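Local coordinates for protein TipC2 (PDB 6DHX) that probably acts as an immunity protein that protects Streptococcus intermedius from an antibacterial toxin exported by its type VII secretion system, at residues N101-I106 with D129-I134. Sequence-based numbering, arbitrary orientation.
Sequences NVRVRI and DSDKYI
Arg103 and Asp131 form a two-pronged salt bridge. NH1 of Arg103 donates to OD1 of Asp131 at 3.1 Å, and NH2 of Arg103 donates to OD2 of Asp131 at 2.9 Å. Both bonds are fairly straight. The carboxylate oxygens lie near the guanidinium plane, but the two planes are 57° apart, and the N-H groups reach the oxygens from above the carboxylate plane. The arginine chain is bent at chi3 (-54°), which presents NH1 and NH2 end-on to the aspartate. The same guanidinium also bridges to Glu95 through NH2 and to Glu126 through NH1. Acidic groups from three strands thus share one arginine, which probably fixes its rotation and stabilises its charge.

Tyr133 OH sits beside the same edge, 3.5 Å from Arg103 NH2. Its ring crosses the side chain of Arg105 at about a right angle. NE of Arg105 approaches CE1 of Tyr133 to 3.0 Å, a tight contact, and CD of Arg105 also touches CE1 of Tyr133, at 3.4 Å. NE of Arg105 is salt-bridged to OE2 of Glu95, whose OE1 pairs with NH2 of Arg103, so Glu95 links the two arginines.

This is a cross-strand charged cluster on one sheet face. Strand 116-127 lies between 102-111 and 130-134, antiparallel to both. Arg103 and Tyr133 rest on its Ala124, and Asp131 touches Glu126. Strand 89-99 flanks 102-111 on its other side, while helix 137-146 packs against Val102, Val104 and Ile134.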
ATOM      1  N   ASN A 101       0.603 -10.119  20.095  1.00 51.43           N
ATOM      2  CA  ASN A 101       1.880  -9.454  19.802  1.00 50.77           C
ATOM      3  C   ASN A 101       2.416  -9.778  18.405  1.00 44.10           C
ATOM      4  O   ASN A 101       3.615  -9.672  18.158  1.00 46.81           O
ATOM      5  CB  ASN A 101       2.932  -9.789  20.860  1.00 55.28           C
ATOM      6  CG  ASN A 101       2.461  -9.461  22.260  1.00 67.51           C
ATOM      7  OD1 ASN A 101       2.236  -8.296  22.590  1.00 72.91           O
ATOM      8  ND2 ASN A 101       2.306 -10.485  23.094  1.00 70.76           N
ATOM      9  N   VAL A 102       1.562 -10.145  17.459  1.00 40.65           N
ATOM     10  CA  VAL A 102       2.038 -10.478  16.112  1.00 39.84           C
ATOM     11  C   VAL A 102       1.082  -9.874  15.099  1.00 35.48           C
ATOM     12  O   VAL A 102      -0.133 -10.052  15.221  1.00 39.14           O
ATOM     13  CB  VAL A 102       2.161 -12.003  15.889  1.00 41.27           C
ATOM     14  CG1 VAL A 102       2.650 -12.286  14.458  1.00 41.58           C
ATOM     15  CG2 VAL A 102       3.120 -12.652  16.929  1.00 47.19           C
ATOM     16  N   ARG A 103       1.621  -9.154  14.102  1.00 32.45           N
ATOM     17  CA  ARG A 103       0.823  -8.581  13.021  1.00 34.24           C
ATOM     18  C   ARG A 103       1.368  -9.065  11.693  1.00 33.22           C
ATOM     19  O   ARG A 103       2.579  -9.275  11.540  1.00 35.06           O
ATOM     20  CB  ARG A 103       0.825  -7.020  13.028  1.00 33.38           C
ATOM     21  CG  ARG A 103       0.472  -6.405  14.426  1.00 36.67           C
ATOM     22  CD  ARG A 103       0.209  -4.896  14.277  1.00 40.91           C
ATOM     23  NE  ARG A 103       1.297  -4.159  13.617  1.00 44.45           N
ATOM     24  CZ  ARG A 103       2.400  -3.742  14.250  1.00 44.17           C
ATOM     25  NH1 ARG A 103       2.562  -4.014  15.540  1.00 45.41           N
ATOM     26  NH2 ARG A 103       3.340  -3.065  13.590  1.00 40.65           N
ATOM     27  N   VAL A 104       0.480  -9.253  10.740  1.00 29.36           N
ATOM     28  CA  VAL A 104       0.880  -9.458   9.359  1.00 27.45           C
ATOM     29  C   VAL A 104       0.853  -8.115   8.644  1.00 34.97           C
ATOM     30  O   VAL A 104       0.039  -7.238   8.942  1.00 31.44           O
ATOM     31  CB  VAL A 104      -0.041 -10.487   8.677  1.00 30.82           C
ATOM     32  CG1 VAL A 104      -1.460  -9.886   8.475  1.00 30.24           C
ATOM     33  CG2 VAL A 104       0.532 -10.961   7.382  1.00 30.59           C
ATOM     34  N   ARG A 105       1.800  -7.918   7.745  1.00 27.74           N
ATOM     35  CA  ARG A 105       1.868  -6.701   6.948  1.00 29.53           C
ATOM     36  C   ARG A 105       1.808  -7.130   5.504  1.00 31.96           C
ATOM     37  O   ARG A 105       2.651  -7.913   5.063  1.00 30.83           O
ATOM     38  CB  ARG A 105       3.163  -5.949   7.198  1.00 30.72           C
ATOM     39  CG  ARG A 105       3.643  -5.943   8.620  1.00 49.27           C
ATOM     40  CD  ARG A 105       5.078  -5.392   8.651  1.00 59.54           C
ATOM     41  NE  ARG A 105       5.146  -3.922   8.677  1.00 61.46           N
ATOM     42  CZ  ARG A 105       5.074  -3.102   7.626  1.00 64.09           C
ATOM     43  NH1 ARG A 105       5.168  -1.788   7.814  1.00 56.26           N
ATOM     44  NH2 ARG A 105       4.866  -3.572   6.408  1.00 67.86           N
ATOM     45  N   ILE A 106       0.835  -6.631   4.757  1.00 22.97           N
ATOM     46  CA  ILE A 106       0.772  -6.963   3.347  1.00 21.85           C
ATOM     47  C   ILE A 106       1.183  -5.708   2.586  1.00 24.37           C
ATOM     48  O   ILE A 106       0.617  -4.623   2.794  1.00 26.33           O
ATOM     49  CB  ILE A 106      -0.621  -7.501   2.961  1.00 26.54           C
ATOM     50  CG1 ILE A 106      -0.800  -8.865   3.657  1.00 35.09           C
ATOM     51  CG2 ILE A 106      -0.742  -7.735   1.483  1.00 23.37           C
ATOM     52  CD1 ILE A 106      -2.216  -9.463   3.527  1.00 41.38           C
ATOM     53  N   ASP A 129       7.362  -1.715  23.633  1.00107.67           N
ATOM     54  CA  ASP A 129       7.469  -0.434  22.938  1.00107.88           C
ATOM     55  C   ASP A 129       7.738  -0.627  21.450  1.00103.02           C
ATOM     56  O   ASP A 129       7.121   0.037  20.608  1.00103.79           O
ATOM     57  CB  ASP A 129       8.571   0.415  23.575  1.00108.98           C
ATOM     58  CG  ASP A 129       8.109   1.825  23.897  1.00112.35           C
ATOM     59  OD1 ASP A 129       6.956   2.172  23.563  1.00111.49           O
ATOM     60  OD2 ASP A 129       8.901   2.589  24.486  1.00114.88           O
ATOM     61  N   SER A 130       8.643  -1.534  21.104  1.00 96.34           N
ATOM     62  CA  SER A 130       9.124  -1.645  19.738  1.00 90.71           C
ATOM     63  C   SER A 130       8.379  -2.728  18.962  1.00 85.75           C
ATOM     64  O   SER A 130       7.722  -3.609  19.531  1.00 85.10           O
ATOM     65  CB  SER A 130      10.629  -1.936  19.717  1.00 87.20           C
ATOM     66  N   ASP A 131       8.467  -2.617  17.638  1.00 77.44           N
ATOM     67  CA  ASP A 131       8.183  -3.706  16.717  1.00 68.77           C
ATOM     68  C   ASP A 131       9.504  -4.211  16.153  1.00 64.39           C
ATOM     69  O   ASP A 131      10.386  -3.416  15.820  1.00 67.04           O
ATOM     70  CB  ASP A 131       7.279  -3.260  15.559  1.00 64.20           C
ATOM     71  CG  ASP A 131       5.854  -2.913  15.999  1.00 68.60           C
ATOM     72  OD1 ASP A 131       5.298  -3.569  16.906  1.00 73.04           O
ATOM     73  OD2 ASP A 131       5.267  -1.985  15.409  1.00 72.55           O
ATOM     74  N   LYS A 132       9.637  -5.531  16.055  1.00 54.24           N
ATOM     75  CA  LYS A 132      10.699  -6.159  15.285  1.00 57.85           C
ATOM     76  C   LYS A 132      10.098  -6.674  13.984  1.00 55.51           C
ATOM     77  O   LYS A 132       9.069  -7.352  14.003  1.00 56.26           O
ATOM     78  CB  LYS A 132      11.347  -7.304  16.070  1.00 52.50           C
ATOM     79  N   TYR A 133      10.735  -6.362  12.862  1.00 45.68           N
ATOM     80  CA  TYR A 133      10.172  -6.698  11.560  1.00 40.92           C
ATOM     81  C   TYR A 133      10.824  -7.934  10.951  1.00 42.01           C
ATOM     82  O   TYR A 133      12.048  -8.103  10.997  1.00 44.25           O
ATOM     83  CB  TYR A 133      10.281  -5.497  10.631  1.00 38.04           C
ATOM     84  CG  TYR A 133       9.210  -4.492  10.977  1.00 40.57           C
ATOM     85  CD1 TYR A 133       7.871  -4.804  10.799  1.00 47.79           C
ATOM     86  CD2 TYR A 133       9.524  -3.263  11.544  1.00 51.24           C
ATOM     87  CE1 TYR A 133       6.875  -3.891  11.134  1.00 52.83           C
ATOM     88  CE2 TYR A 133       8.532  -2.353  11.875  1.00 57.78           C
ATOM     89  CZ  TYR A 133       7.211  -2.680  11.667  1.00 57.94           C
ATOM     90  OH  TYR A 133       6.209  -1.785  11.992  1.00 73.31           O
ATOM     91  N   ILE A 134       9.992  -8.816  10.398  1.00 33.91           N
ATOM     92  CA  ILE A 134      10.442 -10.090   9.849  1.00 30.26           C
ATOM     93  C   ILE A 134       9.962 -10.200   8.417  1.00 35.35           C
ATOM     94  O   ILE A 134       8.762 -10.048   8.146  1.00 35.69           O
ATOM     95  CB  ILE A 134       9.941 -11.277  10.688  1.00 35.28           C
ATOM     96  CG1 ILE A 134      10.448 -11.122  12.125  1.00 34.10           C
ATOM     97  CG2 ILE A 134      10.349 -12.615  10.073  1.00 36.39           C
ATOM     98  CD1 ILE A 134      10.132 -12.307  13.010  1.00 36.41           C
TER